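Local coordinates for esterase (Capnocytophaga ochracea, PDB 4W9R), which is of unknown function but probably belongs to the alpha/beta-hydrolase esterases and may hydrolyse ester bonds, at residues Leu37-Asn42 / Glu102-Ile107; Ile21-Pro26 / Lys65-Gly70; Phe317-Tyr322 / Leu333-Lys338; Thr312-Phe317 / Pro343-Ile348. One frame throughout, in Å; residues are numbered along the deposited sequence.

Contact 1. Residues Leu37-Asn42 / Glu102-Ile107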
loop_
_atom_site.group_PDB
_atom_site.type_symbol
_atom_site.label_atom_id
_atom_site.label_comp_id
_atom_site.label_asym_id
_atom_site.label_seq_id
_atom_site.Cartn_x
_atom_site.Cartn_y
_atom_site.Cartn_z
ATOM N N LEU B 37 5.896 1.317 -18.714
ATOM C CA LEU B 37 4.599 1.976 -18.608
ATOM C C LEU B 37 3.610 1.156 -17.789
ATOM O O LEU B 37 3.462 -0.047 -18.000
ATOM C CB LEU B 37 4.023 2.242 -20.000
ATOM C CG LEU B 37 2.592 2.778 -20.067
ATOM C CD1 LEU B 37 2.479 4.111 -19.345
ATOM C CD2 LEU B 37 2.138 2.910 -21.513
ATOM N N ILE B 38 2.938 1.815 -16.851
ATOM C CA ILE B 38 1.865 1.180 -16.092
ATOM C C ILE B 38 0.557 1.939 -16.285
ATOM O O ILE B 38 0.459 3.118 -15.944
ATOM C CB ILE B 38 2.188 1.103 -14.591
ATOM C CG1 ILE B 38 3.403 0.205 -14.354
ATOM C CG2 ILE B 38 0.990 0.578 -13.818
ATOM C CD1 ILE B 38 3.761 0.044 -12.895
ATOM N N VAL B 39 -0.441 1.259 -16.837
ATOM C CA VAL B 39 -1.746 1.865 -17.079
ATOM C C VAL B 39 -2.740 1.480 -15.984
ATOM O O VAL B 39 -2.865 0.306 -15.636
ATOM C CB VAL B 39 -2.308 1.453 -18.455
ATOM C CG1 VAL B 39 -3.683 2.057 -18.679
ATOM C CG2 VAL B 39 -1.352 1.873 -19.563
ATOM N N VAL B 40 -3.438 2.473 -15.439
ATOM C CA VAL B 40 -4.430 2.237 -14.393
ATOM C C VAL B 40 -5.830 2.647 -14.850
ATOM O O VAL B 40 -6.093 3.827 -15.082
ATOM C CB VAL B 40 -4.077 2.998 -13.106
ATOM C CG1 VAL B 40 -5.094 2.694 -12.017
ATOM C CG2 VAL B 40 -2.676 2.639 -12.648
ATOM N N LEU B 41 -6.721 1.668 -14.982
ATOM C CA LEU B 41 -8.070 1.905 -15.496
ATOM C C LEU B 41 -9.024 2.479 -14.447
ATOM O O LEU B 41 -10.002 3.153 -14.771
ATOM C CB LEU B 41 -8.644 0.603 -16.052
ATOM C CG LEU B 41 -7.737 -0.135 -17.035
ATOM C CD1 LEU B 41 -8.409 -1.403 -17.534
ATOM C CD2 LEU B 41 -7.362 0.772 -18.195
ATOM N N ASN B 42 -8.728 2.175 -13.191
ATOM C CA ASN B 42 -9.555 2.514 -12.036
ATOM C C ASN B 42 -9.166 3.822 -11.347
ATOM O O ASN B 42 -9.626 4.109 -10.244
ATOM C CB ASN B 42 -9.557 1.359 -11.045
ATOM C CG ASN B 42 -10.423 0.208 -11.517
ATOM O OD1 ASN B 42 -9.925 -0.867 -11.844
ATOM N ND2 ASN B 42 -11.728 0.440 -11.577
ATOM N N GLU B 102 -5.144 3.377 -28.818
ATOM C CA GLU B 102 -5.122 4.836 -28.755
ATOM C C GLU B 102 -4.248 5.369 -27.625
ATOM O O GLU B 102 -3.243 6.036 -27.873
ATOM C CB GLU B 102 -6.543 5.384 -28.612
ATOM C CG GLU B 102 -7.476 4.998 -29.746
ATOM C CD GLU B 102 -8.857 5.606 -29.597
ATOM O OE1 GLU B 102 -9.093 6.306 -28.591
ATOM O OE2 GLU B 102 -9.705 5.388 -30.487
ATOM N N LEU B 103 -4.645 5.081 -26.388
ATOM C CA LEU B 103 -3.968 5.617 -25.210
ATOM C C LEU B 103 -2.491 5.237 -25.148
ATOM O O LEU B 103 -1.627 6.107 -25.051
ATOM C CB LEU B 103 -4.670 5.145 -23.936
ATOM C CG LEU B 103 -4.099 5.701 -22.632
ATOM C CD1 LEU B 103 -4.157 7.222 -22.629
ATOM C CD2 LEU B 103 -4.840 5.133 -21.439
ATOM N N VAL B 104 -2.209 3.938 -25.204
ATOM C CA VAL B 104 -0.834 3.453 -25.113
ATOM C C VAL B 104 0.070 3.963 -26.253
ATOM O O VAL B 104 1.179 4.427 -25.983
ATOM C CB VAL B 104 -0.790 1.907 -25.063
ATOM C CG1 VAL B 104 0.636 1.403 -25.217
ATOM C CG2 VAL B 104 -1.399 1.405 -23.762
ATOM N N PRO B 105 -0.388 3.893 -27.521
ATOM C CA PRO B 105 0.478 4.456 -28.567
ATOM C C PRO B 105 0.701 5.959 -28.410
ATOM O O PRO B 105 1.764 6.460 -28.778
ATOM C CB PRO B 105 -0.288 4.157 -29.860
ATOM C CG PRO B 105 -1.146 2.991 -29.526
ATOM C CD PRO B 105 -1.564 3.222 -28.106
ATOM N N TYR B 106 -0.289 6.661 -27.868
ATOM C CA TYR B 106 -0.158 8.090 -27.602
ATOM C C TYR B 106 0.958 8.358 -26.604
ATOM O O TYR B 106 1.762 9.271 -26.787
ATOM C CB TYR B 106 -1.476 8.663 -27.084
ATOM C CG TYR B 106 -1.355 10.039 -26.466
ATOM C CD1 TYR B 106 -1.218 11.169 -27.260
ATOM C CD2 TYR B 106 -1.390 10.207 -25.086
ATOM C CE1 TYR B 106 -1.112 12.430 -26.697
ATOM C CE2 TYR B 106 -1.286 11.462 -24.515
ATOM C CZ TYR B 106 -1.147 12.569 -25.325
ATOM O OH TYR B 106 -1.043 13.819 -24.757
ATOM N N ILE B 107 0.997 7.557 -25.544
ATOM C CA ILE B 107 2.040 7.679 -24.535
ATOM C C ILE B 107 3.395 7.290 -25.121
ATOM O O ILE B 107 4.410 7.923 -24.832
ATOM C CB ILE B 107 1.734 6.807 -23.301
ATOM C CG1 ILE B 107 0.391 7.208 -22.692
ATOM C CG2 ILE B 107 2.832 6.941 -22.260
ATOM C CD1 ILE B 107 0.338 8.652 -22.249
#
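Leu-37 and Ile-107 meet at about a right angle where the strand passes beneath the helix: the leucine methyl CD1 lies 4.1 Å from the CG2 branch of Ile-107. The leucine reaches this far because its CG is anti to the backbone N (chi1 173°), which spreads both methyls under the helix, and CD2 goes on to meet Val-104 CG1 at 4.3 Å. Two residues along, on the same face, Val-39 divides its branches, CG2 touching Val-104 CG2 at 4.2 Å and CG1 touching Leu-103 CD2 at 4.3 Å. All five residues are buried and purely aliphatic, as suits a helix laid on a sheet with no hydrogen bond between them. This is the layering of an alpha/beta hydrolase: helix 91-110 runs roughly antiparallel to strand 35-40, at 146°, with the short axes 10.7 Å apart, and Phe-141 from a loop also packs on both valines. The solvent side of the helix is of a different character. Pro-105 points away from the strand and is exposed; lacking an N-H, it gives no bond to the preceding turn, and the helix kinks there. Glu-102 and Tyr-106, partly exposed, reach instead toward strand 5-12 and the turn after it, the carboxylate bonding to Ser-12 OG and Arg-14 N and the tyrosine hydroxyl to Glu-8.

Contact 2. Residues Ile21-Pro26 / Lys65-Gly70; sequences IGIYKP and KCIVVG
Tyr-24 and Val-68 exchange two backbone hydrogen bonds, Tyr-24 N to Val-68 O at 2.7 Å and almost straight (176°), and Val-68 N to Tyr-24 O at 3.2 Å. Two residues away, Gly-22 and Gly-70 form the second hydrogen-bonded pair, with Gly-70 N 2.9 Å from Gly-22 O. Between them Ile-23 and Val-69 make a non-hydrogen-bonded pair, where CA-H...O contacts run alongside, for instance Ile-23 CA to Val-68 O at 3.4 Å. These bonds join strands 17-24 and 67-71, the point at which the antiparallel N-terminal strands meet the parallel part of the mixed sheet; an antiparallel second strand beside the parallel ones is a hallmark of the alpha/beta-hydrolase fold. Among the apolar contacts, Ile-23 CG1 meets Val-69 CG2 at 4.2 Å on the face covered by helix 91-110, and beta-branched residues suit both the extended backbone and this buried layer. On the other face Tyr-24 and Val-68 lie side by side, while Gly-22 and Gly-70 add no side chain. A chi1 of 167° swings the tyrosine ring away from its own N and along the neighbouring strand, CD2 beside Val-68 CG2 and CE2 3.6 Å from Cys-66 O, while its hydroxyl bonds to Arg-55. Past the regular pairing, Pro-26, which has no N-H to offer, packs its ring carbon CG 3.6 Å from Lys-65 CB. The aliphatic chain of that lysine runs past the proline, and its NZ reaches out to Glu-58 and Glu-27 in long, weak ion pairs.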
loop_
_atom_site.group_PDB
_atom_site.type_symbol
_atom_site.label_atom_id
_atom_site.label_comp_id
_atom_site.label_asym_id
_atom_site.label_seq_id
_atom_site.Cartn_x
_atom_site.Cartn_y
_atom_site.Cartn_z
ATOM N N ILE B 21 -7.649 11.657 -18.219
ATOM C CA ILE B 21 -6.532 10.792 -17.866
ATOM C C ILE B 21 -5.530 11.597 -17.059
ATOM O O ILE B 21 -5.629 12.820 -16.977
ATOM C CB ILE B 21 -5.821 10.196 -19.103
ATOM C CG1 ILE B 21 -5.164 11.304 -19.929
ATOM C CG2 ILE B 21 -6.788 9.378 -19.946
ATOM C CD1 ILE B 21 -4.367 10.791 -21.108
ATOM N N GLY B 22 -4.556 10.918 -16.472
ATOM C CA GLY B 22 -3.491 11.629 -15.801
ATOM C C GLY B 22 -2.201 10.853 -15.902
ATOM O O GLY B 22 -2.199 9.633 -16.069
ATOM N N ILE B 23 -1.094 11.577 -15.779
ATOM C CA ILE B 23 0.212 11.032 -16.109
ATOM C C ILE B 23 1.228 11.336 -15.027
ATOM O O ILE B 23 1.430 12.493 -14.657
ATOM C CB ILE B 23 0.739 11.594 -17.446
ATOM C CG1 ILE B 23 -0.241 11.302 -18.584
ATOM C CG2 ILE B 23 2.111 11.016 -17.762
ATOM C CD1 ILE B 23 0.185 11.882 -19.914
ATOM N N TYR B 24 1.865 10.290 -14.518
ATOM C CA TYR B 24 2.974 10.472 -13.603
ATOM C C TYR B 24 4.292 10.290 -14.340
ATOM O O TYR B 24 4.509 9.278 -15.008
ATOM C CB TYR B 24 2.893 9.497 -12.428
ATOM C CG TYR B 24 4.179 9.439 -11.636
ATOM C CD1 TYR B 24 4.535 10.475 -10.783
ATOM C CD2 TYR B 24 5.048 8.364 -11.761
ATOM C CE1 TYR B 24 5.715 10.435 -10.068
ATOM C CE2 TYR B 24 6.229 8.317 -11.050
ATOM C CZ TYR B 24 6.558 9.354 -10.205
ATOM O OH TYR B 24 7.735 9.313 -9.494
ATOM N N LYS B 25 5.171 11.276 -14.210
ATOM C CA LYS B 25 6.528 11.165 -14.724
ATOM C C LYS B 25 7.490 11.207 -13.551
ATOM O O LYS B 25 7.215 11.872 -12.553
ATOM C CB LYS B 25 6.846 12.289 -15.711
ATOM C CG LYS B 25 6.049 12.244 -16.996
ATOM C CD LYS B 25 6.569 13.273 -17.986
ATOM C CE LYS B 25 6.488 14.682 -17.421
ATOM N NZ LYS B 25 7.005 15.692 -18.385
ATOM N N PRO B 26 8.621 10.501 -13.664
ATOM C CA PRO B 26 9.591 10.466 -12.565
ATOM C C PRO B 26 10.178 11.841 -12.259
ATOM O O PRO B 26 9.855 12.819 -12.931
ATOM C CB PRO B 26 10.670 9.512 -13.081
ATOM C CG PRO B 26 9.961 8.651 -14.077
ATOM C CD PRO B 26 8.970 9.557 -14.740
ATOM N N LYS B 65 12.660 3.749 -12.529
ATOM C CA LYS B 65 11.700 4.832 -12.690
ATOM C C LYS B 65 10.674 4.449 -13.752
ATOM O O LYS B 65 11.031 3.961 -14.824
ATOM C CB LYS B 65 12.405 6.136 -13.067
ATOM C CG LYS B 65 13.276 6.719 -11.965
ATOM C CD LYS B 65 14.008 7.962 -12.449
ATOM C CE LYS B 65 14.867 8.567 -11.351
ATOM N NZ LYS B 65 14.052 8.990 -10.179
ATOM N N CYS B 66 9.400 4.663 -13.448
ATOM C CA CYS B 66 8.328 4.273 -14.357
ATOM C C CYS B 66 7.384 5.430 -14.654
ATOM O O CYS B 66 7.296 6.390 -13.890
ATOM C CB CYS B 66 7.536 3.100 -13.776
ATOM S SG CYS B 66 8.462 1.556 -13.668
ATOM N N ILE B 67 6.684 5.328 -15.778
ATOM C CA ILE B 67 5.637 6.282 -16.115
ATOM C C ILE B 67 4.279 5.627 -15.898
ATOM O O ILE B 67 4.018 4.538 -16.409
ATOM C CB ILE B 67 5.762 6.779 -17.567
ATOM C CG1 ILE B 67 7.033 7.616 -17.730
ATOM C CG2 ILE B 67 4.545 7.597 -17.962
ATOM C CD1 ILE B 67 7.190 8.232 -19.099
ATOM N N VAL B 68 3.424 6.286 -15.123
ATOM C CA VAL B 68 2.107 5.746 -14.815
ATOM C C VAL B 68 1.010 6.594 -15.448
ATOM O O VAL B 68 0.966 7.810 -15.263
ATOM C CB VAL B 68 1.875 5.664 -13.293
ATOM C CG1 VAL B 68 0.560 4.957 -12.993
ATOM C CG2 VAL B 68 3.031 4.945 -12.620
ATOM N N VAL B 69 0.129 5.947 -16.203
ATOM C CA VAL B 69 -0.980 6.640 -16.843
ATOM C C VAL B 69 -2.314 6.093 -16.352
ATOM O O VAL B 69 -2.652 4.939 -16.612
ATOM C CB VAL B 69 -0.914 6.514 -18.376
ATOM C CG1 VAL B 69 -2.136 7.157 -19.015
ATOM C CG2 VAL B 69 0.364 7.142 -18.903
ATOM N N GLY B 70 -3.062 6.915 -15.625
ATOM C CA GLY B 70 -4.372 6.509 -15.154
ATOM C C GLY B 70 -5.524 6.925 -16.050
ATOM O O GLY B 70 -5.450 7.932 -16.753
#

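Contact 3. Residues Phe317-Tyr322 / Leu333-Lys338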
loop_
_atom_site.group_PDB
_atom_site.type_symbol
_atom_site.label_atom_id
_atom_site.label_comp_id
_atom_site.label_asym_id
_atom_site.label_seq_id
_atom_site.Cartn_x
_atom_site.Cartn_y
_atom_site.Cartn_z
ATOM N N PHE B 317 42.199 -1.528 -12.195
ATOM C CA PHE B 317 42.619 -2.180 -10.960
ATOM C C PHE B 317 42.282 -3.666 -11.015
ATOM O O PHE B 317 43.094 -4.508 -10.636
ATOM C CB PHE B 317 41.960 -1.533 -9.743
ATOM C CG PHE B 317 42.385 -2.136 -8.433
ATOM C CD1 PHE B 317 43.508 -1.669 -7.772
ATOM C CD2 PHE B 317 41.662 -3.173 -7.862
ATOM C CE1 PHE B 317 43.900 -2.221 -6.565
ATOM C CE2 PHE B 317 42.049 -3.729 -6.657
ATOM C CZ PHE B 317 43.169 -3.253 -6.008
ATOM N N PHE B 318 41.076 -3.978 -11.480
ATOM C CA PHE B 318 40.650 -5.363 -11.644
ATOM C C PHE B 318 41.526 -6.079 -12.663
ATOM O O PHE B 318 41.934 -7.221 -12.454
ATOM C CB PHE B 318 39.182 -5.436 -12.079
ATOM C CG PHE B 318 38.203 -5.129 -10.982
ATOM C CD1 PHE B 318 38.613 -5.067 -9.661
ATOM C CD2 PHE B 318 36.865 -4.911 -11.274
ATOM C CE1 PHE B 318 37.710 -4.785 -8.652
ATOM C CE2 PHE B 318 35.957 -4.631 -10.269
ATOM C CZ PHE B 318 36.380 -4.569 -8.957
ATOM N N LEU B 319 41.813 -5.395 -13.765
ATOM C CA LEU B 319 42.618 -5.966 -14.837
ATOM C C LEU B 319 44.060 -6.189 -14.389
ATOM O O LEU B 319 44.667 -7.208 -14.719
ATOM C CB LEU B 319 42.580 -5.061 -16.069
ATOM C CG LEU B 319 43.216 -5.604 -17.349
ATOM C CD1 LEU B 319 42.520 -6.880 -17.803
ATOM C CD2 LEU B 319 43.181 -4.551 -18.444
ATOM N N ALA B 320 44.603 -5.236 -13.637
ATOM C CA ALA B 320 45.966 -5.348 -13.129
ATOM C C ALA B 320 46.099 -6.530 -12.175
ATOM O O ALA B 320 47.096 -7.252 -12.205
ATOM C CB ALA B 320 46.386 -4.061 -12.437
ATOM N N GLU B 321 45.091 -6.724 -11.330
ATOM C CA GLU B 321 45.079 -7.861 -10.418
ATOM C C GLU B 321 45.007 -9.169 -11.195
ATOM O O GLU B 321 45.627 -10.159 -10.813
ATOM C CB GLU B 321 43.910 -7.764 -9.436
ATOM C CG GLU B 321 44.184 -6.881 -8.227
ATOM C CD GLU B 321 43.108 -6.997 -7.159
ATOM O OE1 GLU B 321 41.997 -7.477 -7.475
ATOM O OE2 GLU B 321 43.376 -6.613 -6.001
ATOM N N TYR B 322 44.253 -9.164 -12.290
ATOM C CA TYR B 322 44.125 -10.346 -13.134
ATOM C C TYR B 322 45.466 -10.756 -13.727
ATOM O O TYR B 322 45.790 -11.942 -13.795
ATOM C CB TYR B 322 43.118 -10.103 -14.259
ATOM C CG TYR B 322 43.189 -11.143 -15.356
ATOM C CD1 TYR B 322 42.635 -12.402 -15.179
ATOM C CD2 TYR B 322 43.816 -10.867 -16.565
ATOM C CE1 TYR B 322 42.698 -13.358 -16.175
ATOM C CE2 TYR B 322 43.884 -11.818 -17.567
ATOM C CZ TYR B 322 43.324 -13.062 -17.365
ATOM O OH TYR B 322 43.386 -14.015 -18.356
ATOM N N LEU B 333 52.042 -4.193 -13.963
ATOM C CA LEU B 333 52.683 -2.941 -13.578
ATOM C C LEU B 333 52.208 -1.790 -14.455
ATOM O O LEU B 333 51.892 -0.708 -13.961
ATOM C CB LEU B 333 54.203 -3.070 -13.662
ATOM C CG LEU B 333 54.991 -1.815 -13.286
ATOM C CD1 LEU B 333 54.718 -1.437 -11.840
ATOM C CD2 LEU B 333 56.478 -2.020 -13.521
ATOM N N LYS B 334 52.156 -2.035 -15.760
ATOM C CA LYS B 334 51.695 -1.034 -16.714
ATOM C C LYS B 334 50.237 -0.666 -16.452
ATOM O O LYS B 334 49.845 0.494 -16.582
ATOM C CB LYS B 334 51.867 -1.549 -18.147
ATOM C CG LYS B 334 51.438 -0.569 -19.228
ATOM C CD LYS B 334 51.518 -1.207 -20.609
ATOM C CE LYS B 334 51.051 -0.253 -21.698
ATOM N NZ LYS B 334 51.930 0.944 -21.812
ATOM N N THR B 335 49.442 -1.661 -16.070
ATOM C CA THR B 335 48.013 -1.468 -15.856
ATOM C C THR B 335 47.724 -0.772 -14.525
ATOM O O THR B 335 46.811 0.049 -14.435
ATOM C CB THR B 335 47.259 -2.809 -15.904
ATOM O OG1 THR B 335 47.697 -3.560 -17.042
ATOM C CG2 THR B 335 45.760 -2.578 -16.001
ATOM N N TYR B 336 48.499 -1.102 -13.496
ATOM C CA TYR B 336 48.376 -0.423 -12.211
ATOM C C TYR B 336 48.675 1.066 -12.357
ATOM O O TYR B 336 47.969 1.910 -11.806
ATOM C CB TYR B 336 49.311 -1.040 -11.171
ATOM C CG TYR B 336 48.721 -2.207 -10.409
ATOM C CD1 TYR B 336 47.561 -2.057 -9.662
ATOM C CD2 TYR B 336 49.341 -3.450 -10.415
ATOM C CE1 TYR B 336 47.024 -3.117 -8.956
ATOM C CE2 TYR B 336 48.812 -4.516 -9.712
ATOM C CZ TYR B 336 47.653 -4.343 -8.984
ATOM O OH TYR B 336 47.122 -5.400 -8.282
ATOM N N GLN B 337 49.727 1.379 -13.108
ATOM C CA GLN B 337 50.115 2.763 -13.354
ATOM C C GLN B 337 49.038 3.503 -14.139
ATOM O O GLN B 337 48.896 4.720 -14.027
ATOM C CB GLN B 337 51.448 2.820 -14.104
ATOM C CG GLN B 337 52.639 2.328 -13.295
ATOM C CD GLN B 337 53.884 2.139 -14.144
ATOM O OE1 GLN B 337 53.817 2.148 -15.373
ATOM N NE2 GLN B 337 55.026 1.965 -13.489
ATOM N N LYS B 338 48.278 2.755 -14.931
ATOM C CA LYS B 338 47.193 3.325 -15.715
ATOM C C LYS B 338 45.991 3.612 -14.819
ATOM O O LYS B 338 45.257 4.576 -15.032
ATOM C CB LYS B 338 46.804 2.378 -16.851
ATOM C CG LYS B 338 46.327 3.073 -18.113
ATOM C CD LYS B 338 46.221 2.091 -19.270
ATOM C CE LYS B 338 45.905 2.804 -20.575
ATOM N NZ LYS B 338 45.854 1.858 -21.725
#
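Ala-320 presses its methyl onto the ring of Tyr-336, CB standing 3.4 Å from the ring centroid, a CH-pi contact made squarely over the middle of the face. A small residue suits this place because the two helices run antiparallel at 164° with their short axes just 8.2 Å apart. The same alanine is flanked by Thr-335, whose CG2 lies 3.7 Å from Ala-320 N and 4.0 Å from Leu-319 CB; the threonine keeps OG1 beside its own N (chi1 -47°), which places CG2 opposite that N and turns the apolar branch to the other helix. The edge of the Tyr-336 ring points at the face of Phe-317 in an offset edge-to-face pair, centroids 6.0 Å apart and planes at 75°. Farther along, the tyrosine OH lies beside the CG of Glu-321. A second shell fixes the polar ends: Tyr-336 OH bonds to Glu-324 and Arg-356, Glu-321 forms a salt bridge to Arg-356 and a hydrogen bond to Tyr-285, and Thr-335 OG1 turns back to Lys-331 O of its own helix. The result is a tight antiparallel helical hairpin. Helix 350-362 covers Tyr-336 through Ile-357 and Leu-360, while helices 294-306 and 278-290 pack on Phe-318 of helix 314-325.

Contact 4. Residues Thr312-Phe317 / Pro343-Ile348; sequences TAMPNF and PNIDFI
A type II' beta turn, Ile-345 to Ile-348, in the loop ahead of helix 350-362, sets its two isoleucines against the beginning of helix 314-325. Ile-345 CG2 fits between two residues, 3.8 Å from both Thr-312 CB and Met-314 CB, the latter in a selenomethionine whose side chain runs on toward Val-281 and Val-304. Beside it one backbone bond joins the segments: Ala-313 N gives its hydrogen to Pro-343 O at 3.0 Å, with an N-H...O angle of 153° and the donor nearly in line with the carbonyl. Ala-313 is small enough to let the loop approach, and its CB is 4.2 Å from Ile-348 CG2. Ile-348 buries more surface than any other residue here. Its CD1 lies over a face of Phe-317, 3.7 Å from the centroid and 24° off the normal, displaced toward the rim, and it also lies over a face of Phe-347; the two side chains cross at about a right angle and so wrap the methyl from two directions. Phe-347 CE1 completes the corner 4.2 Å from Phe-317 CE2, at the margin of the contact, where Met-282 and Leu-352 also touch the ring. Asp-346, exposed, takes the position with positive phi that glycine often fills. Ile-348 N bonds to Ile-345 O and a weak bond returns, the double link familiar from two-residue beta hairpins closed by type II' turns.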
loop_
_atom_site.group_PDB
_atom_site.type_symbol
_atom_site.label_atom_id
_atom_site.label_comp_id
_atom_site.label_asym_id
_atom_site.label_seq_id
_atom_site.Cartn_x
_atom_site.Cartn_y
_atom_site.Cartn_z
ATOM N N THR B 312 36.669 5.790 -13.489
ATOM C CA THR B 312 37.164 5.376 -12.180
ATOM C C THR B 312 38.343 4.420 -12.323
ATOM O O THR B 312 38.523 3.795 -13.365
ATOM C CB THR B 312 36.070 4.690 -11.342
ATOM O OG1 THR B 312 35.750 3.417 -11.917
ATOM C CG2 THR B 312 34.819 5.555 -11.286
ATOM N N ALA B 313 39.165 4.343 -11.282
ATOM C CA ALA B 313 40.345 3.481 -11.284
ATOM C C ALA B 313 40.008 1.990 -11.263
ATOM O O ALA B 313 40.888 1.150 -11.446
ATOM C CB ALA B 313 41.233 3.824 -10.099
HETATM N N MSE B 314 38.738 1.664 -11.042
HETATM C CA MSE B 314 38.326 0.277 -10.829
HETATM C C MSE B 314 38.598 -0.696 -11.993
HETATM O O MSE B 314 39.127 -1.782 -11.754
HETATM C CB MSE B 314 36.839 0.224 -10.467
HETATM C CG MSE B 314 36.412 -1.115 -9.904
HETATM SE SE MSE B 314 34.607 -1.091 -9.189
HETATM C CE MSE B 314 33.643 -1.151 -10.866
ATOM N N PRO B 315 38.231 -0.333 -13.242
ATOM C CA PRO B 315 38.436 -1.304 -14.328
ATOM C C PRO B 315 39.886 -1.754 -14.495
ATOM O O PRO B 315 40.139 -2.947 -14.669
ATOM C CB PRO B 315 37.972 -0.539 -15.571
ATOM C CG PRO B 315 36.985 0.432 -15.057
ATOM C CD PRO B 315 37.520 0.865 -13.727
ATOM N N ASN B 316 40.823 -0.815 -14.438
ATOM C CA ASN B 316 42.230 -1.154 -14.598
ATOM C C ASN B 316 42.818 -1.784 -13.341
ATOM O O ASN B 316 43.818 -2.496 -13.411
ATOM C CB ASN B 316 43.035 0.082 -14.996
ATOM C CG ASN B 316 42.840 0.457 -16.451
ATOM O OD1 ASN B 316 42.692 -0.412 -17.312
ATOM N ND2 ASN B 316 42.835 1.755 -16.734
ATOM N N PHE B 317 42.199 -1.528 -12.195
ATOM C CA PHE B 317 42.619 -2.180 -10.960
ATOM C C PHE B 317 42.282 -3.666 -11.015
ATOM O O PHE B 317 43.094 -4.508 -10.636
ATOM C CB PHE B 317 41.960 -1.533 -9.743
ATOM C CG PHE B 317 42.385 -2.136 -8.433
ATOM C CD1 PHE B 317 43.508 -1.669 -7.772
ATOM C CD2 PHE B 317 41.662 -3.173 -7.862
ATOM C CE1 PHE B 317 43.900 -2.221 -6.565
ATOM C CE2 PHE B 317 42.049 -3.729 -6.657
ATOM C CZ PHE B 317 43.169 -3.253 -6.008
ATOM N N PRO B 343 40.384 8.538 -10.819
ATOM C CA PRO B 343 39.840 8.807 -9.482
ATOM C C PRO B 343 39.595 7.557 -8.641
ATOM O O PRO B 343 39.347 6.476 -9.176
ATOM C CB PRO B 343 38.516 9.510 -9.788
ATOM C CG PRO B 343 38.774 10.220 -11.057
ATOM C CD PRO B 343 39.688 9.326 -11.853
ATOM N N ASN B 344 39.669 7.722 -7.324
ATOM C CA ASN B 344 39.429 6.632 -6.390
ATOM C C ASN B 344 37.956 6.256 -6.301
ATOM O O ASN B 344 37.080 7.116 -6.386
ATOM C CB ASN B 344 39.939 7.001 -4.996
ATOM C CG ASN B 344 41.416 7.327 -4.980
ATOM O OD1 ASN B 344 42.160 6.947 -5.885
ATOM N ND2 ASN B 344 41.853 8.029 -3.940
ATOM N N ILE B 345 37.691 4.967 -6.129
ATOM C CA ILE B 345 36.340 4.493 -5.858
ATOM C C ILE B 345 36.382 3.368 -4.826
ATOM O O ILE B 345 37.174 2.433 -4.950
ATOM C CB ILE B 345 35.635 4.016 -7.147
ATOM C CG1 ILE B 345 34.277 3.393 -6.815
ATOM C CG2 ILE B 345 36.515 3.039 -7.918
ATOM C CD1 ILE B 345 33.484 2.968 -8.030
ATOM N N ASP B 346 35.532 3.475 -3.806
ATOM C CA ASP B 346 35.475 2.503 -2.715
ATOM C C ASP B 346 36.861 2.277 -2.109
ATOM O O ASP B 346 37.530 3.230 -1.707
ATOM C CB ASP B 346 34.875 1.179 -3.204
ATOM C CG ASP B 346 34.326 0.328 -2.069
ATOM O OD1 ASP B 346 34.960 0.277 -0.994
ATOM O OD2 ASP B 346 33.257 -0.291 -2.254
ATOM N N PHE B 347 37.295 1.021 -2.061
ATOM C CA PHE B 347 38.576 0.682 -1.449
ATOM C C PHE B 347 39.731 0.805 -2.438
ATOM O O PHE B 347 40.880 0.532 -2.094
ATOM C CB PHE B 347 38.538 -0.731 -0.857
ATOM C CG PHE B 347 38.590 -1.829 -1.882
ATOM C CD1 PHE B 347 39.788 -2.462 -2.179
ATOM C CD2 PHE B 347 37.441 -2.242 -2.535
ATOM C CE1 PHE B 347 39.839 -3.479 -3.114
ATOM C CE2 PHE B 347 37.486 -3.259 -3.472
ATOM C CZ PHE B 347 38.687 -3.879 -3.760
ATOM N N ILE B 348 39.430 1.227 -3.662
ATOM C CA ILE B 348 40.479 1.424 -4.652
ATOM C C ILE B 348 40.991 2.846 -4.528
ATOM O O ILE B 348 40.268 3.803 -4.803
ATOM C CB ILE B 348 39.981 1.195 -6.094
ATOM C CG1 ILE B 348 39.019 0.008 -6.159
ATOM C CG2 ILE B 348 41.158 1.006 -7.043
ATOM C CD1 ILE B 348 39.656 -1.295 -5.824
#

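How the contacts relate
From the N terminus, contact 2 opens with residues 21-26 and contact 1 with 37-42; contact 2 closes at 65-70 and contact 1 only at 102-107, so the two loops cross. They meet in one sheet, where strands 35-40 and 67-71 are neighbours joined by probable hydrogen bonds such as Val-40 N to Val-69 O, and helix 91-110 lies over it. Far along the chain, contact 4 opens at 312-317 and closes at 343-348, enclosing contact 3 (317-322 with 333-338) and sharing Phe-317 with it; together they tie the C-terminal helices. The two regions stay apart: contacts 2 and 4 come no nearer than about 20 Å between nearest atoms.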